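Long-range contact in mannan endo-1,4-beta-mannosidase (Bacillus subtilis, PDB 3CBW), which hydrolyses internal beta-1,4-mannosidic linkages in mannan, galactomannan and glucomannan, and takes part in glucomannan degradation: residues H114-F125 against G179-T187. The protein carries 3 engineered substitutions. Residues are numbered along the deposited sequence; the frame is centred on the assembly and turned at random.
Sequences HLANPAFQSGHF and GEWFWWGLT
Phe125 and Trp183 bring the two loops together at the backbone, the N-H of Trp183, second residue of the type I turn from Phe182 to Gly185, hydrogen-bonding to Phe125 O at 3.1 Å. With CG set between the backbone N and the carbonyl carbon (chi1 64°), the Trp183 indole reaches toward the loop 114-125 and brings its N-H to Leu115. Trp183 NE1 donates to Leu115 O at 2.9 Å; the oxygen lies in the indole plane, yet the donor stands above the carbonyl plane. Over one indole face sit Asn117 CA, above the five-membered ring, and Pro118 CD, 3.6 Å from the six-membered centroid, both as CH-pi contacts; Trp184 backs the other face. An alanine in place of Trp183 would probably open a gap beneath Asn117 and Pro118 and leave Leu115 O without its indole donor. Farther in, Phe182 turns its edge to the face of His114 in an offset T-shaped pair, planes at 89°, while Asp76 holds His114 ND1. Such packing joins the loops after neighbouring parallel strands, 108-114 and 169-172, of the TIM barrel of family 26, beside the probable substrate residues His114 and Trp181; the latter bonds to Glu176, the likely proton donor.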
loop_
_atom_site.group_PDB
_atom_site.type_symbol
_atom_site.label_atom_id
_atom_site.label_comp_id
_atom_site.label_asym_id
_atom_site.label_seq_id
_atom_site.Cartn_x
_atom_site.Cartn_y
_atom_site.Cartn_z
ATOM N N HIS A 114 5.802 7.114 4.522
ATOM C CA HIS A 114 7.128 7.631 4.143
ATOM C C HIS A 114 7.921 7.978 5.402
ATOM O O HIS A 114 8.179 9.148 5.695
ATOM C CB HIS A 114 7.004 8.810 3.191
ATOM C CG HIS A 114 6.694 8.395 1.786
ATOM N ND1 HIS A 114 5.536 7.728 1.444
ATOM C CD2 HIS A 114 7.407 8.525 0.641
ATOM C CE1 HIS A 114 5.542 7.478 0.145
ATOM N NE2 HIS A 114 6.663 7.957 -0.367
ATOM N N LEU A 115 8.318 6.947 6.148
ATOM C CA LEU A 115 8.888 7.116 7.479
ATOM C C LEU A 115 10.160 7.929 7.478
ATOM O O LEU A 115 11.066 7.681 6.674
ATOM C CB LEU A 115 9.216 5.762 8.098
ATOM C CG LEU A 115 8.070 4.819 8.455
ATOM C CD1 LEU A 115 8.666 3.490 8.938
ATOM C CD2 LEU A 115 7.184 5.445 9.529
ATOM N N ALA A 116 10.240 8.870 8.415
ATOM C CA ALA A 116 11.513 9.503 8.744
ATOM C C ALA A 116 12.503 8.430 9.181
ATOM O O ALA A 116 12.112 7.320 9.573
ATOM C CB ALA A 116 11.318 10.548 9.827
ATOM N N ASN A 117 13.785 8.777 9.113
ATOM C CA ASN A 117 14.882 7.843 9.286
ATOM C C ASN A 117 15.399 7.897 10.715
ATOM O O ASN A 117 16.042 8.876 11.110
ATOM C CB ASN A 117 15.984 8.254 8.314
ATOM C CG ASN A 117 17.158 7.317 8.293
ATOM O OD1 ASN A 117 17.361 6.504 9.193
ATOM N ND2 ASN A 117 17.970 7.443 7.238
ATOM N N PRO A 118 15.142 6.839 11.499
ATOM C CA PRO A 118 15.521 6.881 12.916
ATOM C C PRO A 118 17.025 6.741 13.174
ATOM O O PRO A 118 17.448 6.796 14.324
ATOM C CB PRO A 118 14.722 5.728 13.525
ATOM C CG PRO A 118 14.551 4.758 12.410
ATOM C CD PRO A 118 14.476 5.569 11.145
ATOM N N ALA A 119 17.832 6.591 12.127
ATOM C CA ALA A 119 19.286 6.718 12.297
ATOM C C ALA A 119 19.673 8.173 12.561
ATOM O O ALA A 119 20.804 8.451 12.980
ATOM C CB ALA A 119 20.030 6.173 11.078
ATOM N N PHE A 120 18.741 9.090 12.316
ATOM C CA PHE A 120 18.938 10.528 12.477
ATOM C C PHE A 120 17.952 11.092 13.488
ATOM O O PHE A 120 16.969 10.442 13.848
ATOM C CB PHE A 120 18.741 11.242 11.133
ATOM C CG PHE A 120 19.796 10.925 10.120
ATOM C CD1 PHE A 120 20.918 11.744 9.992
ATOM C CD2 PHE A 120 19.677 9.816 9.288
ATOM C CE1 PHE A 120 21.906 11.459 9.046
ATOM C CE2 PHE A 120 20.650 9.512 8.347
ATOM C CZ PHE A 120 21.775 10.339 8.224
ATOM N N GLN A 121 18.210 12.314 13.941
ATOM C CA GLN A 121 17.332 12.971 14.892
ATOM C C GLN A 121 15.906 13.107 14.340
ATOM O O GLN A 121 14.928 12.949 15.072
ATOM C CB GLN A 121 17.917 14.336 15.273
ATOM C CG GLN A 121 17.065 15.140 16.244
ATOM C CD GLN A 121 15.957 15.923 15.563
ATOM O OE1 GLN A 121 16.089 16.342 14.408
ATOM N NE2 GLN A 121 14.854 16.124 16.278
ATOM N N SER A 122 15.803 13.440 13.056
ATOM C CA SER A 122 14.521 13.489 12.362
ATOM C C SER A 122 14.772 13.511 10.863
ATOM O O SER A 122 15.924 13.549 10.425
ATOM C CB SER A 122 13.696 14.705 12.803
ATOM O OG SER A 122 14.267 15.906 12.318
ATOM N N GLY A 123 13.686 13.461 10.090
ATOM C CA GLY A 123 13.755 13.571 8.637
ATOM C C GLY A 123 14.634 12.515 7.999
ATOM O O GLY A 123 14.677 11.366 8.444
ATOM N N HIS A 124 15.312 12.904 6.923
ATOM C CA HIS A 124 16.300 12.051 6.252
ATOM C C HIS A 124 15.734 10.746 5.682
ATOM O O HIS A 124 16.457 9.754 5.581
ATOM C CB HIS A 124 17.473 11.738 7.193
ATOM C CG HIS A 124 18.306 12.933 7.537
ATOM N ND1 HIS A 124 17.978 13.799 8.556
ATOM C CD2 HIS A 124 19.445 13.414 6.983
ATOM C CE1 HIS A 124 18.890 14.754 8.629
ATOM N NE2 HIS A 124 19.786 14.547 7.683
ATOM N N PHE A 125 14.469 10.762 5.257
ATOM C CA PHE A 125 13.800 9.531 4.802
ATOM C C PHE A 125 14.458 8.826 3.618
ATOM O O PHE A 125 14.297 7.613 3.452
ATOM C CB PHE A 125 12.296 9.758 4.563
ATOM C CG PHE A 125 11.948 10.487 3.286
ATOM C CD1 PHE A 125 10.846 10.077 2.554
ATOM C CD2 PHE A 125 12.646 11.615 2.852
ATOM C CE1 PHE A 125 10.467 10.738 1.395
ATOM C CE2 PHE A 125 12.280 12.274 1.664
ATOM C CZ PHE A 125 11.186 11.836 0.949
ATOM N N GLY A 179 14.317 -1.080 -3.857
ATOM C CA GLY A 179 14.882 0.161 -4.370
ATOM C C GLY A 179 15.957 0.675 -3.431
ATOM O O GLY A 179 16.121 0.187 -2.307
ATOM N N GLU A 180 16.662 1.700 -3.887
ATOM C CA GLU A 180 17.831 2.203 -3.185
ATOM C C GLU A 180 17.617 3.617 -2.668
ATOM O O GLU A 180 18.568 4.274 -2.250
ATOM C CB GLU A 180 19.088 2.084 -4.076
ATOM C CG GLU A 180 19.145 3.032 -5.286
ATOM C CD GLU A 180 18.351 2.572 -6.511
ATOM O OE1 GLU A 180 17.727 1.489 -6.509
ATOM O OE2 GLU A 180 18.354 3.322 -7.503
ATOM N N TRP A 181 16.371 4.082 -2.673
ATOM C CA TRP A 181 16.054 5.453 -2.268
ATOM C C TRP A 181 15.637 5.579 -0.790
ATOM O O TRP A 181 16.176 6.430 -0.078
ATOM C CB TRP A 181 15.053 6.099 -3.238
ATOM C CG TRP A 181 13.917 5.221 -3.663
ATOM C CD1 TRP A 181 12.680 5.145 -3.079
ATOM C CD2 TRP A 181 13.896 4.310 -4.769
ATOM N NE1 TRP A 181 11.893 4.241 -3.747
ATOM C CE2 TRP A 181 12.612 3.718 -4.791
ATOM C CE3 TRP A 181 14.829 3.949 -5.755
ATOM C CZ2 TRP A 181 12.240 2.777 -5.743
ATOM C CZ3 TRP A 181 14.457 3.009 -6.706
ATOM C CH2 TRP A 181 13.170 2.427 -6.690
ATOM N N PHE A 182 14.730 4.734 -0.306
ATOM C CA PHE A 182 14.296 4.820 1.098
ATOM C C PHE A 182 15.322 4.210 2.045
ATOM O O PHE A 182 16.007 3.248 1.704
ATOM C CB PHE A 182 12.955 4.122 1.297
ATOM C CG PHE A 182 11.816 4.729 0.514
ATOM C CD1 PHE A 182 11.557 6.098 0.568
ATOM C CD2 PHE A 182 10.968 3.918 -0.227
ATOM C CE1 PHE A 182 10.482 6.656 -0.141
ATOM C CE2 PHE A 182 9.895 4.458 -0.930
ATOM C CZ PHE A 182 9.652 5.821 -0.879
ATOM N N TRP A 183 15.390 4.746 3.259
ATOM C CA TRP A 183 16.402 4.293 4.213
ATOM C C TRP A 183 16.291 2.801 4.556
ATOM O O TRP A 183 17.290 2.168 4.905
ATOM C CB TRP A 183 16.381 5.144 5.483
ATOM C CG TRP A 183 15.108 5.077 6.295
ATOM C CD1 TRP A 183 14.062 5.957 6.246
ATOM C CD2 TRP A 183 14.757 4.099 7.290
ATOM N NE1 TRP A 183 13.082 5.592 7.145
ATOM C CE2 TRP A 183 13.482 4.459 7.799
ATOM C CE3 TRP A 183 15.387 2.955 7.802
ATOM C CZ2 TRP A 183 12.822 3.704 8.770
ATOM C CZ3 TRP A 183 14.724 2.206 8.787
ATOM C CH2 TRP A 183 13.464 2.596 9.256
ATOM N N TRP A 184 15.086 2.240 4.468
ATOM C CA TRP A 184 14.866 0.846 4.852
ATOM C C TRP A 184 15.206 -0.166 3.752
ATOM O O TRP A 184 15.139 -1.377 3.978
ATOM C CB TRP A 184 13.423 0.651 5.319
ATOM C CG TRP A 184 12.381 1.016 4.285
ATOM C CD1 TRP A 184 11.931 0.231 3.246
ATOM C CD2 TRP A 184 11.631 2.234 4.229
ATOM N NE1 TRP A 184 10.965 0.908 2.542
ATOM C CE2 TRP A 184 10.756 2.134 3.124
ATOM C CE3 TRP A 184 11.635 3.416 4.991
ATOM C CZ2 TRP A 184 9.870 3.158 2.775
ATOM C CZ3 TRP A 184 10.774 4.440 4.632
ATOM C CH2 TRP A 184 9.901 4.302 3.528
ATOM N N GLY A 185 15.551 0.328 2.563
ATOM C CA GLY A 185 15.779 -0.531 1.394
ATOM C C GLY A 185 17.246 -0.865 1.146
ATOM O O GLY A 185 18.083 -0.803 2.050
ATOM N N LEU A 186 17.558 -1.252 -0.087
ATOM C CA LEU A 186 18.934 -1.497 -0.495
ATOM C C LEU A 186 19.706 -0.182 -0.562
ATOM O O LEU A 186 19.120 0.896 -0.584
ATOM C CB LEU A 186 18.965 -2.192 -1.859
ATOM C CG LEU A 186 18.549 -3.656 -1.896
ATOM C CD1 LEU A 186 18.571 -4.151 -3.339
ATOM C CD2 LEU A 186 19.474 -4.501 -1.023
ATOM N N THR A 187 21.029 -0.282 -0.626
ATOM C CA THR A 187 21.870 0.913 -0.575
ATOM C C THR A 187 22.485 1.291 -1.921
ATOM O O THR A 187 22.885 2.439 -2.125
ATOM C CB THR A 187 22.978 0.792 0.481
ATOM O OG1 THR A 187 23.792 -0.349 0.194
ATOM C CG2 THR A 187 22.362 0.669 1.882
#